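Local coordinates for endoglucanase, glycoside hydrolase family 5 protein (Cytophaga hutchinsonii, PDB 5IHS) that probably hydrolyses internal beta-1,4-glucosidic bonds of cellulose, as an endoglucanase with a TIM-barrel fold, at residues Thr27-Leu35 with Ile114-Ile122; Val50-Phe58 with Val316-Ile327. One frame throughout, in Å; residues are numbered along the deposited sequence.

Two contacts, their centres about 14 Å apart, tie the two ends of the chain to the TIM barrel. Contact 1 sets the short N-terminal helix 28-32 against the turn between helix 99-116 and strand 119-125, the third barrel strand. Contact 2 packs the C-terminal helix 311-329 on strand 53-57, the first. Their segments alternate along the chain, in the order 27-35, 50-58, 114-122, 316-327, and both reach the eight-stranded parallel barrel. They also touch directly: Tyr32 and Ile28 of contact 1 pack on Ile327 of contact 2, and Tyr119 on Leu52. The N-terminal helix thus joins the last helix to the start of barrel strand 119-125.

Contact 1 (Thr27-Leu35 with Ile114-Ile122); sequences TIVEKYGKL and IAKGIYVII
Val29 and Leu35 clasp the ring of Tyr119 from its two faces, and this is the tightly packed part of the contact. CG2 of Val29 stands over the ring centre, 3.6 Å from the centroid, in a CH-pi contact, while CD1 of Leu35 covers the opposite face nearer the rim, at 3.9 Å from the centroid. With CG anti to its carbonyl carbon (chi1 -65°), Tyr119 sends its hydroxyl from the start of strand 119-125 to just past the end of helix 28-32, where OH donates to Gly33 O at 2.7 Å in the carbonyl plane, on a lone pair. A phenylalanine here would keep the clasped ring but would probably leave Gly33 O without this donor. Gly117, closing helix 99-116 in a Schellman motif, accepts from Val29 N on its O at 3.0 Å, the donor lying above the carbonyl plane.

The looser side is at partly exposed Thr27, whose capping box with Glu30 starts the helix; beside it a water bridges Gly117 O to Ile28 N. The chemistry implies that this short helix is held near its start by the Gly117 carbonyl and, just past its end, by the Tyr119 phenol.

Contact 2 (Val50-Phe58 with Val316-Ile327); sequences VQLRGMSLF and VRDDLRLKNGPI
CG1 of Val316 meets SD of Met55 tip to tip at 3.5 Å, where the C-terminal helix 311-329 lies against the first strand of the TIM barrel, 53-57, as the outer helices of this fold do. The two run at 148° to each other, with axes 8.8 Å apart at their closest. The methionine chain, bent at chi2 and chi3, brings its sulfur to the helix. Further on, Asp319 OD1 takes NZ of Lys323, one turn on, on its syn lone pair in a salt bridge, and OD2 is bonded by the hydroxyl of Tyr279. Leu320 fills the middle of the interface: CD2 presses on CB of Arg53 at 3.5 Å and on the backbone at Gly54, and CD1 faces CG of Met55.

Lys323 then crosses the Arg53 side chain at about a right angle. Its CB sits over the centre of one guanidinium face, 3.5 Å above the plane, and its extended chain carries NZ on to Asp273 OD2. Arg53 NH2 forms a salt bridge with the other carboxylate oxygen of the same aspartate, so one acid serves both cations.

Asn324 uses both ends of its amide. ND2 is held chiefly by Lys80 O and adds a weak bond to Arg53 O, while a water links OD1 to Gln51 O. Arg53 NH1 donates in its guanidinium plane to the same Asn324 OD1, 3.0 Å away and nearly along the C=O axis, with the guanidinium and amide planes turned 60° apart. Ile327, farther along, completes the contact at that edge, its CD1 lying near the guanidinium plane, 4.4 Å from Arg53 NH1.

Contact 1 (Thr27-Leu35 with Ile114-Ile122)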
# COMPACT_ATOMS: atom_id res chain seq x y z
N THR A 27 -17.76 5.75 10.33
CA THR A 27 -16.89 5.30 9.26
C THR A 27 -15.84 4.34 9.81
O THR A 27 -15.67 4.18 11.02
CB THR A 27 -16.14 6.49 8.67
OG1 THR A 27 -15.31 7.05 9.70
CG2 THR A 27 -17.10 7.56 8.12
N ILE A 28 -15.10 3.71 8.89
CA ILE A 28 -14.03 2.80 9.27
C ILE A 28 -12.98 3.53 10.11
O ILE A 28 -12.48 2.99 11.10
CB ILE A 28 -13.39 2.21 8.00
CG1 ILE A 28 -14.38 1.33 7.21
CG2 ILE A 28 -12.10 1.46 8.34
CD1 ILE A 28 -14.81 0.07 7.92
N VAL A 29 -12.60 4.73 9.69
CA VAL A 29 -11.58 5.47 10.41
C VAL A 29 -12.11 5.93 11.76
O VAL A 29 -11.35 6.00 12.74
CB VAL A 29 -11.05 6.61 9.52
CG1 VAL A 29 -10.14 7.54 10.27
CG2 VAL A 29 -10.30 6.02 8.32
N GLU A 30 -13.40 6.23 11.87
CA GLU A 30 -13.96 6.51 13.20
C GLU A 30 -13.95 5.27 14.08
O GLU A 30 -13.73 5.37 15.29
CB GLU A 30 -15.37 7.09 13.07
CG GLU A 30 -15.36 8.52 12.59
CD GLU A 30 -16.73 9.07 12.24
OE1 GLU A 30 -17.70 8.29 12.16
OE2 GLU A 30 -16.84 10.29 12.02
N LYS A 31 -14.17 4.09 13.50
CA LYS A 31 -14.15 2.85 14.26
C LYS A 31 -12.78 2.57 14.87
O LYS A 31 -12.66 2.30 16.07
CB LYS A 31 -14.60 1.68 13.38
CG LYS A 31 -14.60 0.32 14.08
CD LYS A 31 -14.88 -0.82 13.11
CE LYS A 31 -14.86 -2.18 13.77
NZ LYS A 31 -15.97 -2.39 14.72
N TYR A 32 -11.73 2.61 14.05
CA TYR A 32 -10.41 2.19 14.53
C TYR A 32 -9.55 3.36 15.01
O TYR A 32 -8.68 3.16 15.87
CB TYR A 32 -9.66 1.44 13.43
CG TYR A 32 -10.21 0.08 13.06
CD1 TYR A 32 -10.58 -0.84 14.02
CD2 TYR A 32 -10.32 -0.29 11.73
CE1 TYR A 32 -11.05 -2.10 13.67
CE2 TYR A 32 -10.79 -1.53 11.36
CZ TYR A 32 -11.15 -2.44 12.32
OH TYR A 32 -11.60 -3.68 11.90
N GLY A 33 -9.74 4.55 14.45
CA GLY A 33 -9.01 5.74 14.87
C GLY A 33 -7.56 5.76 14.43
O GLY A 33 -7.16 5.19 13.40
N LYS A 34 -6.74 6.45 15.22
CA LYS A 34 -5.32 6.56 14.94
C LYS A 34 -4.67 5.19 15.03
O LYS A 34 -4.92 4.43 15.97
CB LYS A 34 -4.67 7.48 15.97
CG LYS A 34 -5.06 8.94 15.86
CD LYS A 34 -4.43 9.75 16.99
CE LYS A 34 -4.63 11.24 16.84
NZ LYS A 34 -3.98 11.95 17.97
N LEU A 35 -3.79 4.90 14.08
CA LEU A 35 -3.08 3.64 14.00
C LEU A 35 -1.66 3.78 14.55
O LEU A 35 -1.03 4.84 14.46
CB LEU A 35 -3.00 3.16 12.55
CG LEU A 35 -4.36 3.02 11.86
CD1 LEU A 35 -4.13 2.59 10.41
CD2 LEU A 35 -5.28 2.04 12.56
N ILE A 114 -10.31 10.77 3.09
CA ILE A 114 -10.72 11.50 4.30
C ILE A 114 -12.23 11.73 4.28
O ILE A 114 -12.92 11.50 5.28
CB ILE A 114 -9.90 12.80 4.44
CG1 ILE A 114 -8.42 12.48 4.69
CG2 ILE A 114 -10.45 13.67 5.56
CD1 ILE A 114 -7.48 13.68 4.49
N ALA A 115 -12.76 12.18 3.14
CA ALA A 115 -14.19 12.44 3.05
C ALA A 115 -15.01 11.17 3.26
O ALA A 115 -16.10 11.21 3.83
CB ALA A 115 -14.52 13.08 1.71
N LYS A 116 -14.50 10.03 2.78
CA LYS A 116 -15.25 8.78 2.83
C LYS A 116 -14.89 7.92 4.04
O LYS A 116 -15.50 6.86 4.23
CB LYS A 116 -15.07 7.99 1.53
CG LYS A 116 -15.61 8.71 0.29
CD LYS A 116 -17.10 9.05 0.37
CE LYS A 116 -17.43 10.34 -0.38
NZ LYS A 116 -16.65 10.53 -1.63
N GLY A 117 -13.97 8.38 4.88
CA GLY A 117 -13.66 7.69 6.11
C GLY A 117 -12.92 6.37 5.99
O GLY A 117 -13.15 5.49 6.81
N ILE A 118 -12.02 6.24 5.01
CA ILE A 118 -11.15 5.07 4.91
C ILE A 118 -9.69 5.52 4.99
O ILE A 118 -9.38 6.71 4.88
CB ILE A 118 -11.43 4.19 3.67
CG1 ILE A 118 -11.10 4.91 2.36
CG2 ILE A 118 -12.89 3.72 3.69
CD1 ILE A 118 -11.09 4.00 1.15
N TYR A 119 -8.80 4.56 5.20
CA TYR A 119 -7.38 4.85 5.28
C TYR A 119 -6.79 5.01 3.88
O TYR A 119 -7.35 4.52 2.89
CB TYR A 119 -6.65 3.77 6.10
CG TYR A 119 -7.10 3.75 7.55
CD1 TYR A 119 -6.53 4.62 8.48
CD2 TYR A 119 -8.11 2.91 7.99
CE1 TYR A 119 -6.95 4.65 9.79
CE2 TYR A 119 -8.54 2.93 9.30
CZ TYR A 119 -7.98 3.80 10.20
OH TYR A 119 -8.47 3.79 11.49
N VAL A 120 -5.65 5.69 3.79
CA VAL A 120 -5.02 5.96 2.50
C VAL A 120 -3.51 5.88 2.66
O VAL A 120 -2.95 6.47 3.60
CB VAL A 120 -5.47 7.31 1.90
CG1 VAL A 120 -5.20 8.47 2.84
CG2 VAL A 120 -4.81 7.54 0.54
N ILE A 121 -2.87 5.16 1.74
CA ILE A 121 -1.42 5.07 1.68
C ILE A 121 -0.90 6.04 0.63
O ILE A 121 -1.30 5.97 -0.54
CB ILE A 121 -0.97 3.64 1.34
CG1 ILE A 121 -1.45 2.64 2.38
CG2 ILE A 121 0.55 3.59 1.21
CD1 ILE A 121 -1.36 1.20 1.92
N ILE A 122 0.00 6.92 1.05
CA ILE A 122 0.71 7.83 0.16
C ILE A 122 2.01 7.12 -0.22
O ILE A 122 2.94 7.07 0.58
CB ILE A 122 0.98 9.18 0.82
CG1 ILE A 122 -0.33 9.88 1.20
CG2 ILE A 122 1.84 10.07 -0.08
CD1 ILE A 122 -0.13 11.12 2.04
O HOH W 1 -15.96 4.31 6.05

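Contact 2 (Val50-Phe58 with Val316-Ile327)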
# COMPACT_ATOMS: atom_id res chain seq x y z
N VAL A 50 -5.63 -4.19 14.26
CA VAL A 50 -6.22 -3.76 13.00
C VAL A 50 -5.56 -4.47 11.83
O VAL A 50 -4.32 -4.57 11.76
CB VAL A 50 -6.10 -2.23 12.84
CG1 VAL A 50 -6.67 -1.78 11.52
CG2 VAL A 50 -6.79 -1.51 13.98
N GLN A 51 -6.39 -4.93 10.89
CA GLN A 51 -5.94 -5.47 9.61
C GLN A 51 -6.76 -4.80 8.52
O GLN A 51 -7.99 -4.95 8.48
CB GLN A 51 -6.11 -6.98 9.55
CG GLN A 51 -5.51 -7.58 8.29
CD GLN A 51 -5.78 -9.05 8.16
OE1 GLN A 51 -6.46 -9.65 8.99
NE2 GLN A 51 -5.26 -9.64 7.10
N LEU A 52 -6.10 -4.04 7.66
CA LEU A 52 -6.73 -3.34 6.55
C LEU A 52 -6.60 -4.18 5.28
O LEU A 52 -5.64 -4.95 5.12
CB LEU A 52 -6.05 -1.98 6.33
CG LEU A 52 -6.06 -1.06 7.55
CD1 LEU A 52 -5.31 0.23 7.25
CD2 LEU A 52 -7.48 -0.74 8.03
N ARG A 53 -7.56 -4.03 4.37
CA ARG A 53 -7.47 -4.68 3.07
C ARG A 53 -8.08 -3.75 2.04
O ARG A 53 -9.12 -3.13 2.30
CB ARG A 53 -8.25 -6.00 3.01
CG ARG A 53 -7.96 -7.02 4.08
CD ARG A 53 -8.96 -8.17 3.94
NE ARG A 53 -8.72 -9.21 4.91
CZ ARG A 53 -9.17 -9.19 6.16
NH1 ARG A 53 -9.95 -8.20 6.58
NH2 ARG A 53 -8.86 -10.19 6.97
N GLY A 54 -7.43 -3.63 0.90
CA GLY A 54 -7.94 -2.76 -0.13
C GLY A 54 -7.23 -2.90 -1.45
O GLY A 54 -6.73 -3.98 -1.80
N MET A 55 -7.22 -1.80 -2.19
CA MET A 55 -6.72 -1.76 -3.55
C MET A 55 -5.67 -0.68 -3.70
O MET A 55 -5.77 0.41 -3.13
CB MET A 55 -7.84 -1.45 -4.55
CG MET A 55 -8.87 -2.56 -4.68
SD MET A 55 -8.19 -4.15 -5.18
CE MET A 55 -7.66 -3.82 -6.87
N SER A 56 -4.68 -0.98 -4.53
CA SER A 56 -3.75 0.02 -5.03
C SER A 56 -4.21 0.53 -6.38
O SER A 56 -4.58 -0.25 -7.28
CB SER A 56 -2.34 -0.57 -5.17
OG SER A 56 -1.37 0.44 -5.45
N LEU A 57 -4.12 1.84 -6.55
CA LEU A 57 -4.11 2.43 -7.87
C LEU A 57 -2.77 2.10 -8.54
O LEU A 57 -1.79 1.72 -7.90
CB LEU A 57 -4.36 3.93 -7.77
CG LEU A 57 -5.68 4.30 -7.07
CD1 LEU A 57 -5.79 5.78 -6.81
CD2 LEU A 57 -6.90 3.81 -7.83
N PHE A 58 -2.75 2.24 -9.85
CA PHE A 58 -1.56 2.01 -10.67
C PHE A 58 -0.78 3.31 -10.77
O PHE A 58 -1.28 4.38 -10.41
CB PHE A 58 -2.07 1.54 -12.04
CG PHE A 58 -1.03 1.06 -13.05
CD1 PHE A 58 -0.71 -0.29 -13.14
CD2 PHE A 58 -0.52 1.91 -14.02
CE1 PHE A 58 0.17 -0.75 -14.12
CE2 PHE A 58 0.34 1.45 -15.00
CZ PHE A 58 0.68 0.13 -15.06
N VAL A 316 -10.13 -10.70 -6.14
CA VAL A 316 -9.74 -9.78 -5.08
C VAL A 316 -10.96 -9.09 -4.48
O VAL A 316 -11.06 -8.93 -3.26
CB VAL A 316 -8.72 -8.80 -5.66
CG1 VAL A 316 -8.48 -7.63 -4.75
CG2 VAL A 316 -7.44 -9.55 -6.01
N ARG A 317 -11.88 -8.64 -5.34
CA ARG A 317 -13.10 -7.99 -4.86
C ARG A 317 -13.93 -8.94 -4.02
O ARG A 317 -14.47 -8.55 -2.97
CB ARG A 317 -13.92 -7.47 -6.04
CG ARG A 317 -15.24 -6.85 -5.64
CD ARG A 317 -15.98 -6.31 -6.88
NE ARG A 317 -17.34 -5.87 -6.59
CZ ARG A 317 -18.41 -6.67 -6.55
NH1 ARG A 317 -18.30 -7.98 -6.77
NH2 ARG A 317 -19.59 -6.16 -6.26
N ASP A 318 -14.03 -10.20 -4.43
CA ASP A 318 -14.79 -11.16 -3.63
C ASP A 318 -14.16 -11.33 -2.24
O ASP A 318 -14.89 -11.41 -1.24
CB ASP A 318 -14.86 -12.50 -4.35
CG ASP A 318 -15.83 -12.52 -5.54
OD1 ASP A 318 -16.58 -11.54 -5.75
OD2 ASP A 318 -15.84 -13.55 -6.26
N ASP A 319 -12.83 -11.40 -2.17
CA ASP A 319 -12.15 -11.51 -0.87
C ASP A 319 -12.40 -10.28 -0.00
O ASP A 319 -12.69 -10.41 1.19
CB ASP A 319 -10.66 -11.77 -1.09
CG ASP A 319 -9.85 -11.78 0.21
OD1 ASP A 319 -9.85 -12.84 0.89
OD2 ASP A 319 -9.22 -10.74 0.55
N LEU A 320 -12.32 -9.08 -0.59
CA LEU A 320 -12.60 -7.86 0.16
C LEU A 320 -14.03 -7.85 0.71
O LEU A 320 -14.26 -7.50 1.87
CB LEU A 320 -12.39 -6.63 -0.72
CG LEU A 320 -10.94 -6.32 -1.09
CD1 LEU A 320 -10.88 -5.23 -2.14
CD2 LEU A 320 -10.15 -5.92 0.12
N ARG A 321 -15.00 -8.18 -0.14
CA ARG A 321 -16.39 -8.14 0.30
C ARG A 321 -16.63 -9.14 1.42
O ARG A 321 -17.33 -8.85 2.40
CB ARG A 321 -17.30 -8.39 -0.90
CG ARG A 321 -17.38 -7.17 -1.82
CD ARG A 321 -18.01 -7.44 -3.18
NE ARG A 321 -19.40 -7.85 -3.17
CZ ARG A 321 -20.43 -7.01 -3.15
NH1 ARG A 321 -20.26 -5.70 -3.08
NH2 ARG A 321 -21.66 -7.51 -3.18
N LEU A 322 -16.05 -10.33 1.30
CA LEU A 322 -16.23 -11.37 2.30
C LEU A 322 -15.61 -10.99 3.63
O LEU A 322 -16.22 -11.20 4.68
CB LEU A 322 -15.56 -12.64 1.77
CG LEU A 322 -15.53 -13.82 2.71
CD1 LEU A 322 -16.94 -14.35 2.89
CD2 LEU A 322 -14.61 -14.90 2.16
N LYS A 323 -14.40 -10.45 3.62
CA LYS A 323 -13.66 -10.23 4.85
C LYS A 323 -13.89 -8.86 5.46
O LYS A 323 -13.93 -8.73 6.69
CB LYS A 323 -12.18 -10.46 4.61
CG LYS A 323 -11.98 -11.91 4.25
CD LYS A 323 -10.55 -12.25 4.11
CE LYS A 323 -10.36 -13.72 3.82
NZ LYS A 323 -9.01 -13.88 3.26
N ASN A 324 -14.03 -7.83 4.63
CA ASN A 324 -14.29 -6.51 5.17
C ASN A 324 -15.78 -6.21 5.32
O ASN A 324 -16.14 -5.31 6.08
CB ASN A 324 -13.68 -5.42 4.28
CG ASN A 324 -12.17 -5.34 4.39
OD1 ASN A 324 -11.53 -5.98 5.24
ND2 ASN A 324 -11.59 -4.52 3.54
N GLY A 325 -16.65 -6.94 4.62
CA GLY A 325 -18.07 -6.72 4.76
C GLY A 325 -18.53 -6.69 6.21
O GLY A 325 -19.27 -5.78 6.62
N PRO A 326 -18.11 -7.67 7.01
CA PRO A 326 -18.54 -7.68 8.43
C PRO A 326 -18.02 -6.49 9.23
O PRO A 326 -18.65 -6.09 10.22
CB PRO A 326 -17.99 -9.01 8.95
CG PRO A 326 -17.92 -9.89 7.72
CD PRO A 326 -17.52 -8.96 6.60
N ILE A 327 -16.87 -5.93 8.85
CA ILE A 327 -16.37 -4.73 9.52
C ILE A 327 -17.30 -3.56 9.26
O ILE A 327 -17.72 -2.85 10.18
CB ILE A 327 -14.92 -4.43 9.09
CG1 ILE A 327 -14.01 -5.62 9.38
CG2 ILE A 327 -14.42 -3.19 9.82
CD1 ILE A 327 -12.58 -5.48 8.85
O HOH W 2 -10.08 -4.15 6.86